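Local coordinates for telomerase reverse transcriptase (Takifugu rubripes, PDB 4LMO), which extends chromosome ends by reverse-transcribing an RNA template into telomeric repeats, this chain being its RNA-binding domain, at residues F76-L79 with L80-R84; W139-E142 with H143-L146. One frame throughout, in Å; residues are numbered along the deposited sequence.

How the contacts relate
Contacts 1 and 2 follow one another in the RNA-binding domain of telomerase, and neither nests in or crosses the other. Contact 1 comes first, wholly within helix 73-85, where it spans successive turns and closes no loop. The chain then runs through helices 88-93, 109-112 and 119-133 to the short helix 136-139. Contact 2 closes the tight turn that leaves this helix and starts helix 142-158. The centres of contacts 1 and 2 lie about 19 Å apart. Their nearest atoms are about 8 Å apart, so the two do not touch. Leu138, one residue before contact 2, packs on Phe76 and Leu79 of contact 1, so helix 136-139 joins the two neighbourhoods.

Contact 1: F76-L79 with L80-R84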
loop_
_atom_site.group_PDB
_atom_site.type_symbol
_atom_site.label_atom_id
_atom_site.label_comp_id
_atom_site.label_asym_id
_atom_site.label_seq_id
_atom_site.Cartn_x
_atom_site.Cartn_y
_atom_site.Cartn_z
ATOM N N PHE A 76 6.970 -3.590 13.822
ATOM C CA PHE A 76 6.103 -4.069 12.756
ATOM C C PHE A 76 4.761 -4.555 13.303
ATOM O O PHE A 76 3.744 -4.491 12.607
ATOM C CB PHE A 76 6.810 -5.132 11.913
ATOM C CG PHE A 76 7.811 -4.562 10.940
ATOM C CD1 PHE A 76 7.438 -4.264 9.632
ATOM C CD2 PHE A 76 9.123 -4.309 11.332
ATOM C CE1 PHE A 76 8.352 -3.733 8.735
ATOM C CE2 PHE A 76 10.044 -3.777 10.436
ATOM C CZ PHE A 76 9.657 -3.491 9.137
ATOM N N SER A 77 4.763 -5.020 14.554
ATOM C CA SER A 77 3.529 -5.313 15.277
ATOM C C SER A 77 2.739 -4.025 15.469
ATOM O O SER A 77 1.517 -4.009 15.310
ATOM C CB SER A 77 3.830 -5.940 16.640
ATOM O OG SER A 77 4.554 -7.147 16.501
ATOM N N GLN A 78 3.456 -2.952 15.803
ATOM C CA GLN A 78 2.884 -1.618 15.952
ATOM C C GLN A 78 2.254 -1.143 14.641
ATOM O O GLN A 78 1.132 -0.630 14.638
ATOM C CB GLN A 78 3.962 -0.634 16.414
ATOM C CG GLN A 78 3.442 0.732 16.840
ATOM C CD GLN A 78 4.551 1.751 17.044
ATOM O OE1 GLN A 78 4.324 2.957 16.941
ATOM N NE2 GLN A 78 5.760 1.272 17.334
ATOM N N LEU A 79 2.985 -1.328 13.541
ATOM C CA LEU A 79 2.515 -0.978 12.199
ATOM C C LEU A 79 1.184 -1.655 11.875
ATOM O O LEU A 79 0.253 -1.009 11.393
ATOM C CB LEU A 79 3.576 -1.347 11.150
ATOM C CG LEU A 79 3.397 -0.935 9.682
ATOM C CD1 LEU A 79 4.740 -0.918 8.962
ATOM C CD2 LEU A 79 2.415 -1.840 8.947
ATOM N N LEU A 80 1.107 -2.956 12.139
ATOM C CA LEU A 80 -0.108 -3.724 11.892
ATOM C C LEU A 80 -1.265 -3.288 12.788
ATOM O O LEU A 80 -2.421 -3.309 12.367
ATOM C CB LEU A 80 0.155 -5.222 12.053
ATOM C CG LEU A 80 0.927 -5.905 10.923
ATOM C CD1 LEU A 80 1.351 -7.297 11.345
ATOM C CD2 LEU A 80 0.100 -5.973 9.646
ATOM N N ARG A 81 -0.941 -2.885 14.014
ATOM C CA ARG A 81 -1.933 -2.415 14.976
ATOM C C ARG A 81 -2.518 -1.076 14.529
ATOM O O ARG A 81 -3.727 -0.844 14.642
ATOM C CB ARG A 81 -1.284 -2.276 16.351
ATOM C CG ARG A 81 -2.163 -2.663 17.528
ATOM C CD ARG A 81 -1.314 -3.318 18.610
ATOM N NE ARG A 81 -0.084 -2.562 18.858
ATOM C CZ ARG A 81 1.109 -3.104 19.094
ATOM N NH1 ARG A 81 1.263 -4.423 19.117
ATOM N NH2 ARG A 81 2.157 -2.319 19.299
ATOM N N GLN A 82 -1.650 -0.206 14.014
ATOM C CA GLN A 82 -2.061 1.095 13.496
ATOM C C GLN A 82 -2.849 0.958 12.193
ATOM O O GLN A 82 -3.715 1.784 11.899
ATOM C CB GLN A 82 -0.849 2.011 13.304
ATOM C CG GLN A 82 -0.209 2.474 14.606
ATOM C CD GLN A 82 0.966 3.415 14.399
ATOM O OE1 GLN A 82 1.065 4.096 13.380
ATOM N NE2 GLN A 82 1.862 3.461 15.377
ATOM N N HIS A 83 -2.546 -0.086 11.425
ATOM C CA HIS A 83 -3.301 -0.415 10.218
ATOM C C HIS A 83 -4.700 -0.869 10.535
ATOM O O HIS A 83 -5.652 -0.496 9.845
ATOM C CB HIS A 83 -2.584 -1.484 9.396
ATOM C CG HIS A 83 -3.499 -2.233 8.454
ATOM N ND1 HIS A 83 -4.072 -1.649 7.385
ATOM C CD2 HIS A 83 -3.947 -3.552 8.469
ATOM C CE1 HIS A 83 -4.840 -2.547 6.743
ATOM N NE2 HIS A 83 -4.763 -3.712 7.406
ATOM N N ARG A 84 -4.837 -1.681 11.580
ATOM C CA ARG A 84 -6.137 -2.223 11.972
ATOM C C ARG A 84 -7.037 -1.174 12.621
ATOM O O ARG A 84 -8.259 -1.326 12.643
ATOM C CB ARG A 84 -5.967 -3.444 12.880
ATOM C CG ARG A 84 -5.383 -4.649 12.160
ATOM C CD ARG A 84 -5.370 -5.897 13.026
ATOM N NE ARG A 84 -4.757 -7.011 12.303
ATOM C CZ ARG A 84 -3.553 -7.519 12.561
ATOM N NH1 ARG A 84 -2.809 -7.038 13.552
ATOM N NH2 ARG A 84 -3.100 -8.525 11.827
#
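Leu80 N donates to Phe76 O at 3.1 Å, the first of four successive i to i+4 bonds that carry the backbone from 76-79 into 80-84. Arg81 N bonds Ser77 O, Gln82 N bonds Gln78 O at 2.9 Å, and His83 N bonds Leu79 O, so each carbonyl of the first segment is taken by an amide of the second. The Gln78 bond is fairly straight, its N-H...O angle being 156°. This is plain alpha-helix, most of helix 73-85, with a greasy side and a polar one. On the greasy side Phe76, Leu79 and Leu80 pack against Leu43 of helix 40-48, and Phe76 and Leu79 also meet Leu138. On the polar side Arg81 bends back at chi2 and chi3, which lays one face of its guanidinium over the preceding turn; Arg81 NH2 lies 3.5 Å from Gln78 CA and Arg81 NH1 3.9 Å from Ser77 CB. The Gln78 side chain crosses that of Arg81 at about a right angle, yet the amide and guanidinium planes are nearly parallel, 3° apart. Gln78 and Gln82 run side by side in the same direction, their amide planes turned well away from each other. Three other side chains have polar partners beyond the two segments. Ser77 OG, held beside its own backbone N (chi1 -60°), bonds Val73 O one turn back. His83 has both ring nitrogens engaged, ND1 with Tyr88 OH and NE2 with Asn26 OD1, which fixes the rotation of the buried imidazole, and Arg84 NH2 bonds Ile38 O.

Contact 2: W139-E142 with H143-L146; sequences WGSE and HNRL
Arg145 lays its aliphatic chain over one face of the Trp139 indole: Arg145 CG stands 3.4 Å from the centroid of the five-membered ring, only 6° off the ring normal, a CH-pi contact. Arg145 CB lies near Trp139 CG, and Arg145 CD comes 3.7 Å from Trp139 NE1. Arg145 keeps CG anti to its backbone N (chi1 -163°) and then bends at chi3, turning the guanidinium steeply against the indole, the planes 80° apart. The bend also brings the guanidinium to Glu142, whose side chain runs alongside in the same direction after its own bend at chi2. In this salt bridge Arg145 NH2 donates to Glu142 OE2 at 2.9 Å; OE2 lies close to the guanidinium plane but is approached from well above the carboxylate plane. The place of NH1 is less certain. All this sits at a tight helix-to-helix turn: Gly140, with positive phi, is the first residue to leave helical geometry after helix 136-139, and Ser141 is the N-cap of helix 142-158. Ser141 OG sits between its own backbone N and carbonyl carbon, from where it accepts from Asn144 N at 3.1 Å, the capping bond; it is also hydrogen-bonded to Asn177 ND2, so two residues grip the hydroxyl. Helical backbone bonds follow, from Arg145 N to Ser141 O and from Leu146 N to Glu142 O. Asn144 CB presses on Trp139 O at 3.2 Å, packing the first turn against the backbone just before the glycine. The Trp139 ring also meets that of Tyr148, further along helix 142-158, at an angle.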
loop_
_atom_site.group_PDB
_atom_site.type_symbol
_atom_site.label_atom_id
_atom_site.label_comp_id
_atom_site.label_asym_id
_atom_site.label_seq_id
_atom_site.Cartn_x
_atom_site.Cartn_y
_atom_site.Cartn_z
ATOM N N TRP A 139 10.992 5.464 9.779
ATOM C CA TRP A 139 11.496 6.448 8.817
ATOM C C TRP A 139 12.941 6.783 9.064
ATOM O O TRP A 139 13.683 7.074 8.128
ATOM C CB TRP A 139 10.659 7.725 8.843
ATOM C CG TRP A 139 9.241 7.550 8.353
ATOM C CD1 TRP A 139 8.066 7.711 9.083
ATOM C CD2 TRP A 139 8.800 7.169 7.001
ATOM N NE1 TRP A 139 6.966 7.466 8.302
ATOM C CE2 TRP A 139 7.333 7.133 7.045
ATOM C CE3 TRP A 139 9.447 6.866 5.807
ATOM C CZ2 TRP A 139 6.571 6.808 5.932
ATOM C CZ3 TRP A 139 8.667 6.540 4.690
ATOM C CH2 TRP A 139 7.264 6.514 4.753
ATOM N N GLY A 140 13.350 6.740 10.329
ATOM C CA GLY A 140 14.726 7.053 10.713
ATOM C C GLY A 140 14.907 8.512 11.086
ATOM O O GLY A 140 15.534 8.825 12.099
ATOM N N SER A 141 14.357 9.399 10.257
ATOM C CA SER A 141 14.413 10.843 10.484
ATOM C C SER A 141 13.290 11.577 9.758
ATOM O O SER A 141 12.645 11.021 8.864
ATOM C CB SER A 141 15.762 11.409 10.035
ATOM O OG SER A 141 15.955 11.227 8.640
ATOM N N GLU A 142 13.073 12.830 10.149
ATOM C CA GLU A 142 12.104 13.710 9.502
ATOM C C GLU A 142 12.531 13.995 8.062
ATOM O O GLU A 142 11.695 14.105 7.164
ATOM C CB GLU A 142 11.972 15.013 10.296
ATOM C CG GLU A 142 10.725 15.833 9.990
ATOM C CD GLU A 142 9.453 15.271 10.609
ATOM O OE1 GLU A 142 9.514 14.270 11.360
ATOM O OE2 GLU A 142 8.371 15.833 10.334
ATOM N N HIS A 143 13.841 14.103 7.858
ATOM C CA HIS A 143 14.437 14.242 6.532
ATOM C C HIS A 143 14.099 13.077 5.628
ATOM O O HIS A 143 13.748 13.276 4.464
ATOM C CB HIS A 143 15.947 14.420 6.670
ATOM C CG HIS A 143 16.713 14.229 5.384
ATOM N ND1 HIS A 143 17.340 13.077 5.085
ATOM C CD2 HIS A 143 16.942 15.093 4.317
ATOM C CE1 HIS A 143 17.942 13.194 3.887
ATOM N NE2 HIS A 143 17.697 14.429 3.417
ATOM N N ASN A 144 14.184 11.858 6.158
ATOM C CA ASN A 144 13.893 10.649 5.382
ATOM C C ASN A 144 12.412 10.464 5.027
ATOM O O ASN A 144 12.091 9.983 3.941
ATOM C CB ASN A 144 14.437 9.398 6.087
ATOM C CG ASN A 144 15.938 9.216 5.898
ATOM O OD1 ASN A 144 16.529 8.280 6.436
ATOM N ND2 ASN A 144 16.559 10.104 5.132
ATOM N N ARG A 145 11.517 10.842 5.940
ATOM C CA ARG A 145 10.082 10.757 5.671
ATOM C C ARG A 145 9.667 11.735 4.570
ATOM O O ARG A 145 8.864 11.394 3.700
ATOM C CB ARG A 145 9.257 11.004 6.940
ATOM C CG ARG A 145 7.812 10.541 6.814
ATOM C CD ARG A 145 6.897 11.141 7.868
ATOM N NE ARG A 145 6.633 12.557 7.616
ATOM C CZ ARG A 145 7.033 13.546 8.409
ATOM N NH1 ARG A 145 7.703 13.276 9.521
ATOM N NH2 ARG A 145 6.752 14.805 8.098
ATOM N N LEU A 146 10.226 12.944 4.613
ATOM C CA LEU A 146 9.890 13.995 3.653
ATOM C C LEU A 146 10.420 13.713 2.248
ATOM O O LEU A 146 9.723 13.966 1.263
ATOM C CB LEU A 146 10.373 15.363 4.146
ATOM C CG LEU A 146 9.600 16.013 5.302
ATOM C CD1 LEU A 146 10.368 17.204 5.858
ATOM C CD2 LEU A 146 8.193 16.424 4.881
#